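Local coordinates for protein CysE, serine acetyltransferase (Brucella abortus, PDB 4HZD) that probably transfers the acetyl group of acetyl-coenzyme A to the hydroxyl of L-serine, giving O-acetylserine for cysteine biosynthesis, at residues Ala120-Thr123 against His124-Ala127; Trp129-Gln133 against Gly134-Phe138; Lys229-Ala232 against Gly233-Val236. One frame throughout, in Å; residues are numbered along the deposited sequence.

How the contacts relate
From the N terminus, the chain reaches contact 1 in the middle of helix 116-132, contact 2 at the turn between that helix and helix 136-149, and contact 3 far along the left-handed beta-helix. The three lie in series, and none encloses or crosses another. Contacts 1 and 2 share helix 116-132, with centres 12 Å apart; the first is a run of helical turns, the second closes the tight turn between two helices and faces a second subunit. Contact 3 is a corner between strands 229-230 and 235-236, where coenzyme A binds; its nearest atoms are about 17 Å from those of contact 1 and about 23 Å from those of contact 2.

Contact 1 of 3, residues Ala120-Thr123 against His124-Ala127; sequences AIQT and HRLA
A120 O accepts the backbone N-H of H124, with N 2.9 Å away, the first of four consecutive i to i+4 bonds that make residues 120-127 two regular turns of alpha-helix 116-132. H124 NE2 hydrogen-bonds to the backbone O of A158. I121 repeats the backbone bond with R125 N and adds a side-chain contact: its CG2 branch sits over one face of the R125 guanidinium, 3.4 Å from NH2, the two chains running alongside in the same direction. Q122 bonds through O to L126 N, and its side chain flanks R125 as well. A bend at chi2 (-47°) folds the Q122 amide back beside that arginine, its plane inclined to the guanidinium. Q122 OE1 thereby lies at the guanidinium edge, in its plane, but the bond from R125 NE is weak, 3.2 Å with an N-H...O angle of 131°. Stronger partners lie beyond: W87 NE1 also donates to OE1, while D94 OD2 takes Q122 NE2 and a salt bridge from R125 NH2. The buried amide and the guanidinium are thus tied to helix 87-101, and R125 NH1 and NH2 also hydrogen-bond to the backbone oxygens of L160 and G161 respectively. T123 turns OG1 back to H119 O within the helix. Its own carbonyl closes the series, T123 O receiving A127 N at 2.9 Å in an almost straight bond of 178°.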
loop_
_atom_site.group_PDB
_atom_site.type_symbol
_atom_site.label_atom_id
_atom_site.label_comp_id
_atom_site.label_asym_id
_atom_site.label_seq_id
_atom_site.Cartn_x
_atom_site.Cartn_y
_atom_site.Cartn_z
ATOM N N ALA A 120 11.099 19.737 1.921
ATOM C CA ALA A 120 10.059 20.742 2.204
ATOM C C ALA A 120 10.190 21.998 1.359
ATOM O O ALA A 120 9.195 22.612 0.992
ATOM C CB ALA A 120 10.021 21.109 3.667
ATOM N N ILE A 121 11.405 22.454 1.127
ATOM C CA ILE A 121 11.553 23.709 0.401
ATOM C C ILE A 121 10.950 23.594 -1.004
ATOM O O ILE A 121 10.186 24.474 -1.453
ATOM C CB ILE A 121 13.021 24.146 0.304
ATOM C CG1 ILE A 121 13.524 24.682 1.643
ATOM C CG2 ILE A 121 13.195 25.274 -0.704
ATOM C CD1 ILE A 121 15.047 24.642 1.707
ATOM N N GLN A 122 11.300 22.515 -1.696
ATOM C CA GLN A 122 10.817 22.310 -3.076
ATOM C C GLN A 122 9.319 22.023 -3.094
ATOM O O GLN A 122 8.597 22.452 -4.005
ATOM C CB GLN A 122 11.622 21.219 -3.799
ATOM C CG GLN A 122 13.122 21.258 -3.551
ATOM C CD GLN A 122 13.731 22.665 -3.703
ATOM O OE1 GLN A 122 13.223 23.510 -4.464
ATOM N NE2 GLN A 122 14.828 22.905 -3.011
ATOM N N THR A 123 8.832 21.347 -2.061
ATOM C CA THR A 123 7.388 21.124 -1.921
ATOM C C THR A 123 6.692 22.461 -1.784
ATOM O O THR A 123 5.708 22.697 -2.472
ATOM C CB THR A 123 7.008 20.197 -0.731
ATOM O OG1 THR A 123 7.653 18.944 -0.881
ATOM C CG2 THR A 123 5.498 19.960 -0.711
ATOM N N HIS A 124 7.257 23.395 -0.991
ATOM C CA HIS A 124 6.678 24.729 -0.955
ATOM C C HIS A 124 6.687 25.435 -2.292
ATOM O O HIS A 124 5.705 26.079 -2.664
ATOM C CB HIS A 124 7.369 25.660 0.028
ATOM C CG HIS A 124 6.853 27.073 -0.087
ATOM N ND1 HIS A 124 5.588 27.406 0.272
ATOM C CD2 HIS A 124 7.419 28.216 -0.659
ATOM C CE1 HIS A 124 5.389 28.716 0.017
ATOM N NE2 HIS A 124 6.503 29.202 -0.561
ATOM N N ARG A 125 7.808 25.367 -2.998
ATOM C CA ARG A 125 7.900 25.972 -4.326
ATOM C C ARG A 125 6.755 25.463 -5.231
ATOM O O ARG A 125 6.118 26.236 -5.940
ATOM C CB ARG A 125 9.270 25.663 -4.941
ATOM C CG ARG A 125 10.429 26.250 -4.137
ATOM C CD ARG A 125 11.709 26.457 -4.951
ATOM N NE ARG A 125 12.892 26.629 -4.075
ATOM C CZ ARG A 125 13.175 27.753 -3.402
ATOM N NH1 ARG A 125 12.348 28.805 -3.452
ATOM N NH2 ARG A 125 14.270 27.822 -2.665
ATOM N N LEU A 126 6.500 24.159 -5.194
ATOM C CA LEU A 126 5.385 23.573 -5.955
ATOM C C LEU A 126 4.056 24.158 -5.500
ATOM O O LEU A 126 3.285 24.658 -6.315
ATOM C CB LEU A 126 5.355 22.037 -5.818
ATOM C CG LEU A 126 4.207 21.329 -6.595
ATOM C CD1 LEU A 126 4.189 21.816 -8.058
ATOM C CD2 LEU A 126 4.325 19.796 -6.496
ATOM N N ALA A 127 3.788 24.064 -4.202
ATOM C CA ALA A 127 2.554 24.598 -3.611
ATOM C C ALA A 127 2.316 26.084 -3.935
ATOM O O ALA A 127 1.180 26.522 -4.187
ATOM C CB ALA A 127 2.561 24.359 -2.091
#

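Contact 2 of 3, residues Trp129-Gln133 against Gly134-Phe138; sequences WLYKQ and GRKDF
Y131 swings its ring away from its own backbone N (chi1 -173°) and turns one face to K136, whose chain is extended beyond CG and runs across it. K136 CE stands 4.2 Å from the Y131 ring centroid, a CH-pi contact displaced toward the rim, and K136 CG is 3.7 Å from Y131 CD1. A bend at chi3 (79°) swings the R135 guanidinium so that L130 CD2 meets one of its faces, 3.9 Å from R135 NH1. The other methyl of L130, CD1, packs 3.6 Å from F138 CD1. These pairs bridge a Schellman motif that ends helix 116-132: R135 N bonds to L130 O at 2.9 Å and G134 N to Y131 O at 3.1 Å, the latter from above the carbonyl plane. G134 takes the positive phi that ends the helix, where a side chain would jam against Q133 O; R135, next in line, is the N-cap of helix 136-149. In a second subunit, D34 forms a salt bridge with R135 NE and N33 ND2 hydrogen-bonds to G134 O. One face of the R135 guanidinium thus meets an L130 methyl while its charge is met across the interface; K136 CE makes the CH-pi contact, with NZ near the hydroxyl end of Y131.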
loop_
_atom_site.group_PDB
_atom_site.type_symbol
_atom_site.label_atom_id
_atom_site.label_comp_id
_atom_site.label_asym_id
_atom_site.label_seq_id
_atom_site.Cartn_x
_atom_site.Cartn_y
_atom_site.Cartn_z
ATOM N N TRP A 129 3.534 27.970 -6.505
ATOM C CA TRP A 129 3.136 28.065 -7.907
ATOM C C TRP A 129 1.647 27.694 -8.134
ATOM O O TRP A 129 0.867 28.447 -8.790
ATOM C CB TRP A 129 4.094 27.203 -8.747
ATOM C CG TRP A 129 3.772 27.246 -10.219
ATOM C CD1 TRP A 129 3.878 28.339 -11.092
ATOM C CD2 TRP A 129 3.186 26.174 -11.023
ATOM N NE1 TRP A 129 3.448 27.988 -12.351
ATOM C CE2 TRP A 129 3.013 26.716 -12.373
ATOM C CE3 TRP A 129 2.800 24.858 -10.767
ATOM C CZ2 TRP A 129 2.485 25.955 -13.397
ATOM C CZ3 TRP A 129 2.287 24.092 -11.810
ATOM C CH2 TRP A 129 2.138 24.628 -13.095
ATOM N N LEU A 130 1.245 26.525 -7.608
ATOM C CA LEU A 130 -0.153 26.062 -7.695
ATOM C C LEU A 130 -1.111 27.105 -7.133
ATOM O O LEU A 130 -2.148 27.382 -7.738
ATOM C CB LEU A 130 -0.341 24.715 -6.936
ATOM C CG LEU A 130 0.381 23.565 -7.646
ATOM C CD1 LEU A 130 0.300 22.295 -6.832
ATOM C CD2 LEU A 130 -0.204 23.307 -9.033
ATOM N N TYR A 131 -0.751 27.679 -5.976
ATOM C CA TYR A 131 -1.600 28.662 -5.277
ATOM C C TYR A 131 -1.800 29.891 -6.178
ATOM O O TYR A 131 -2.934 30.335 -6.375
ATOM C CB TYR A 131 -0.979 29.033 -3.928
ATOM C CG TYR A 131 -1.800 29.920 -3.003
ATOM C CD1 TYR A 131 -2.838 29.398 -2.228
ATOM C CD2 TYR A 131 -1.532 31.289 -2.903
ATOM C CE1 TYR A 131 -3.573 30.210 -1.386
ATOM C CE2 TYR A 131 -2.261 32.114 -2.043
ATOM C CZ TYR A 131 -3.274 31.569 -1.291
ATOM O OH TYR A 131 -3.971 32.382 -0.406
ATOM N N LYS A 132 -0.715 30.360 -6.792
ATOM C CA LYS A 132 -0.771 31.535 -7.700
ATOM C C LYS A 132 -1.575 31.221 -8.964
ATOM O O LYS A 132 -2.098 32.124 -9.615
ATOM C CB LYS A 132 0.640 31.997 -8.117
ATOM C CG LYS A 132 1.465 32.685 -7.041
ATOM C CD LYS A 132 2.979 32.544 -7.281
ATOM C CE LYS A 132 3.397 32.081 -8.698
ATOM N NZ LYS A 132 4.878 31.827 -8.919
ATOM N N GLN A 133 -1.672 29.942 -9.319
ATOM C CA GLN A 133 -2.438 29.536 -10.517
ATOM C C GLN A 133 -3.942 29.403 -10.224
ATOM O O GLN A 133 -4.711 29.061 -11.104
ATOM C CB GLN A 133 -1.869 28.260 -11.134
ATOM C CG GLN A 133 -0.452 28.383 -11.681
ATOM C CD GLN A 133 -0.338 29.368 -12.841
ATOM O OE1 GLN A 133 0.213 30.464 -12.692
ATOM N NE2 GLN A 133 -0.864 28.985 -13.999
ATOM N N GLY A 134 -4.356 29.682 -8.996
ATOM C CA GLY A 134 -5.761 29.458 -8.575
ATOM C C GLY A 134 -6.073 28.007 -8.195
ATOM O O GLY A 134 -7.237 27.646 -7.962
ATOM N N ARG A 135 -5.031 27.169 -8.121
ATOM C CA ARG A 135 -5.168 25.775 -7.715
ATOM C C ARG A 135 -4.944 25.605 -6.204
ATOM O O ARG A 135 -4.014 24.915 -5.751
ATOM C CB ARG A 135 -4.207 24.897 -8.540
ATOM C CG ARG A 135 -4.629 24.788 -10.001
ATOM C CD ARG A 135 -3.603 24.042 -10.817
ATOM N NE ARG A 135 -3.704 22.588 -10.633
ATOM C CZ ARG A 135 -3.000 21.702 -11.337
ATOM N NH1 ARG A 135 -2.110 22.133 -12.238
ATOM N NH2 ARG A 135 -3.164 20.388 -11.134
ATOM N N LYS A 136 -5.830 26.233 -5.441
ATOM C CA LYS A 136 -5.641 26.441 -4.014
ATOM C C LYS A 136 -5.805 25.172 -3.218
ATOM O O LYS A 136 -5.099 24.970 -2.232
ATOM C CB LYS A 136 -6.562 27.572 -3.493
ATOM C CG LYS A 136 -6.069 28.913 -4.026
ATOM C CD LYS A 136 -6.847 30.126 -3.555
ATOM C CE LYS A 136 -6.153 31.357 -4.121
ATOM N NZ LYS A 136 -6.587 32.590 -3.421
ATOM N N ASP A 137 -6.706 24.294 -3.656
ATOM C CA ASP A 137 -6.811 23.006 -2.998
ATOM C C ASP A 137 -5.577 22.180 -3.162
ATOM O O ASP A 137 -5.096 21.646 -2.175
ATOM C CB ASP A 137 -8.072 22.248 -3.367
ATOM C CG ASP A 137 -9.221 22.787 -2.634
ATOM O OD1 ASP A 137 -9.447 22.336 -1.492
ATOM O OD2 ASP A 137 -9.834 23.750 -3.123
ATOM N N PHE A 138 -5.037 22.111 -4.385
ATOM C CA PHE A 138 -3.804 21.365 -4.553
ATOM C C PHE A 138 -2.748 21.959 -3.610
ATOM O O PHE A 138 -2.026 21.235 -2.924
ATOM C CB PHE A 138 -3.324 21.377 -6.004
ATOM C CG PHE A 138 -2.615 20.090 -6.412
ATOM C CD1 PHE A 138 -1.595 19.542 -5.613
ATOM C CD2 PHE A 138 -2.955 19.440 -7.594
ATOM C CE1 PHE A 138 -0.951 18.371 -5.973
ATOM C CE2 PHE A 138 -2.332 18.260 -7.951
ATOM C CZ PHE A 138 -1.305 17.736 -7.155
#

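Contact 3 of 3, residues Lys229-Ala232 against Gly233-Val236; sequences KIAA and GSVV. With COA (coenzyme A), chain C.
A231 O is gripped twice by one residue: S234 OG lies 3.0 Å and S234 N 3.3 Å from it, both approaching from the same face of the carbonyl plane and off its lone pairs. The backbone bond closes a type II beta turn from A231 to S234, with G233 at positive phi in its third position. S234 sets its hydroxyl anti to its own carbonyl carbon (chi1 -59°), curling OG back over the turn to A231. Behind the turn, I230 CG2 fits against S234 CB and lies 3.7 Å from V236 CG2, so the corner has an apolar inner side, continued by I218 of strand 217-219.

The outer side holds coenzyme A by main-chain atoms. A232 N donates to the pantetheine carbonyl O9P at 2.9 Å in a nearly straight bond (169°), and A232 O accepts the adenine amino group N6A at the same length. One residue thus reads both the arm and the base of a folded cofactor, while A231 CB lies beside CDP, at a separation too short to be relied on. Further bonds to the cofactor come from A214 N and from K197 NZ of the third subunit, so its site is shared between chains. A232 and S234 also belong to a magnesium site with G248. Strand 229-230, this turn and strand 235-236 form one corner of a hexapeptide-repeat coil, which supplies part of the coenzyme A site of this left-handed beta-helix acetyltransferase.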
loop_
_atom_site.group_PDB
_atom_site.type_symbol
_atom_site.label_atom_id
_atom_site.label_comp_id
_atom_site.label_asym_id
_atom_site.label_seq_id
_atom_site.Cartn_x
_atom_site.Cartn_y
_atom_site.Cartn_z
ATOM N N LYS A 229 22.029 37.408 12.771
ATOM C CA LYS A 229 21.877 36.080 13.346
ATOM C C LYS A 229 20.946 36.072 14.562
ATOM O O LYS A 229 21.043 36.926 15.451
ATOM C CB LYS A 229 23.231 35.478 13.719
ATOM C CG LYS A 229 24.198 35.284 12.558
ATOM C CD LYS A 229 25.600 34.993 13.084
ATOM C CE LYS A 229 26.582 34.632 11.967
ATOM N NZ LYS A 229 26.252 35.328 10.686
ATOM N N ILE A 230 20.036 35.100 14.581
ATOM C CA ILE A 230 19.093 34.940 15.686
ATOM C C ILE A 230 19.500 33.723 16.499
ATOM O O ILE A 230 19.439 32.578 16.023
ATOM C CB ILE A 230 17.601 34.865 15.208
ATOM C CG1 ILE A 230 17.274 35.918 14.136
ATOM C CG2 ILE A 230 16.608 34.881 16.384
ATOM C CD1 ILE A 230 17.106 37.355 14.607
ATOM N N ALA A 231 19.956 33.965 17.721
ATOM C CA ALA A 231 20.422 32.868 18.582
ATOM C C ALA A 231 19.314 31.862 18.882
ATOM O O ALA A 231 18.135 32.193 18.794
ATOM C CB ALA A 231 21.000 33.413 19.882
ATOM N N ALA A 232 19.689 30.639 19.258
ATOM C CA ALA A 232 18.695 29.592 19.536
ATOM C C ALA A 232 17.764 30.108 20.623
ATOM O O ALA A 232 18.209 30.803 21.562
ATOM C CB ALA A 232 19.381 28.311 20.019
ATOM N N GLY A 233 16.480 29.798 20.498
ATOM C CA GLY A 233 15.502 30.147 21.523
ATOM C C GLY A 233 15.104 31.614 21.699
ATOM O O GLY A 233 14.329 31.927 22.597
ATOM N N SER A 234 15.610 32.514 20.862
ATOM C CA SER A 234 15.167 33.921 20.879
ATOM C C SER A 234 13.667 34.145 20.574
ATOM O O SER A 234 13.092 33.478 19.704
ATOM C CB SER A 234 15.987 34.749 19.891
ATOM O OG SER A 234 17.361 34.703 20.213
ATOM N N VAL A 235 13.033 35.079 21.295
ATOM C CA VAL A 235 11.721 35.590 20.854
ATOM C C VAL A 235 11.872 37.023 20.323
ATOM O O VAL A 235 12.268 37.931 21.048
ATOM C CB VAL A 235 10.637 35.515 21.941
ATOM C CG1 VAL A 235 9.326 36.065 21.407
ATOM C CG2 VAL A 235 10.452 34.079 22.412
ATOM N N VAL A 236 11.559 37.209 19.052
ATOM C CA VAL A 236 11.916 38.415 18.326
ATOM C C VAL A 236 10.648 39.158 17.953
ATOM O O VAL A 236 9.809 38.650 17.182
ATOM C CB VAL A 236 12.795 38.097 17.098
ATOM C CG1 VAL A 236 13.213 39.362 16.388
ATOM C CG2 VAL A 236 14.037 37.320 17.537
HETATM N N1A COA C . 20.290 32.688 24.372
HETATM C C2A COA C . 20.565 33.636 25.295
HETATM N N3A COA C . 21.741 34.297 25.349
HETATM C C4A COA C . 22.739 34.014 24.464
HETATM C C5A COA C . 22.524 32.981 23.436
HETATM C C6A COA C . 21.195 32.309 23.435
HETATM N N6A COA C . 20.885 31.345 22.529
HETATM N N7A COA C . 23.668 32.926 22.716
HETATM C C8A COA C . 24.536 33.839 23.229
HETATM N N9A COA C . 23.976 34.481 24.273
HETATM C C1B COA C . 24.574 35.543 25.125
HETATM C C2B COA C . 25.676 35.003 26.025
HETATM O O2B COA C . 25.138 34.425 27.215
HETATM C C3B COA C . 26.495 36.250 26.302
HETATM O O3B COA C . 25.966 36.955 27.443
HETATM P P3B COA C . 26.911 37.584 28.605
HETATM O O7A COA C . 27.934 38.370 27.804
HETATM O O8A COA C . 27.466 36.387 29.351
HETATM O O9A COA C . 25.977 38.421 29.460
HETATM C C4B COA C . 26.337 37.081 25.024
HETATM O O4B COA C . 25.158 36.602 24.361
HETATM C C5B COA C . 27.528 36.939 24.079
HETATM O O5B COA C . 27.644 35.575 23.661
HETATM P P1A COA C . 28.532 35.123 22.390
HETATM O O1A COA C . 28.524 33.609 22.365
HETATM O O2A COA C . 29.849 35.873 22.438
HETATM O O3A COA C . 27.664 35.698 21.142
HETATM P P2A COA C . 27.658 35.069 19.648
HETATM O O4A COA C . 29.034 34.515 19.373
HETATM O O5A COA C . 27.067 36.084 18.691
HETATM O O6A COA C . 26.617 33.830 19.778
HETATM C CBP COA C . 24.883 32.569 18.530
HETATM C CCP COA C . 26.369 32.902 18.708
HETATM C CDP COA C . 24.042 33.429 19.460
HETATM C CEP COA C . 24.523 32.895 17.076
HETATM C CAP COA C . 24.681 31.060 18.841
HETATM O OAP COA C . 25.152 30.708 20.162
HETATM C C9P COA C . 23.257 30.552 18.694
HETATM O O9P COA C . 22.547 30.352 19.678
HETATM N N8P COA C . 22.853 30.339 17.440
HETATM C C7P COA C . 21.986 29.252 17.043
HETATM C C6P COA C . 22.749 27.973 16.705
HETATM C C5P COA C . 21.788 26.803 16.688
HETATM O O5P COA C . 20.582 26.994 16.763
HETATM N N4P COA C . 22.362 25.590 16.587
HETATM C C3P COA C . 21.693 24.308 16.731
HETATM C C2P COA C . 22.529 23.179 16.133
HETATM S S1P COA C . 21.481 21.725 15.896
#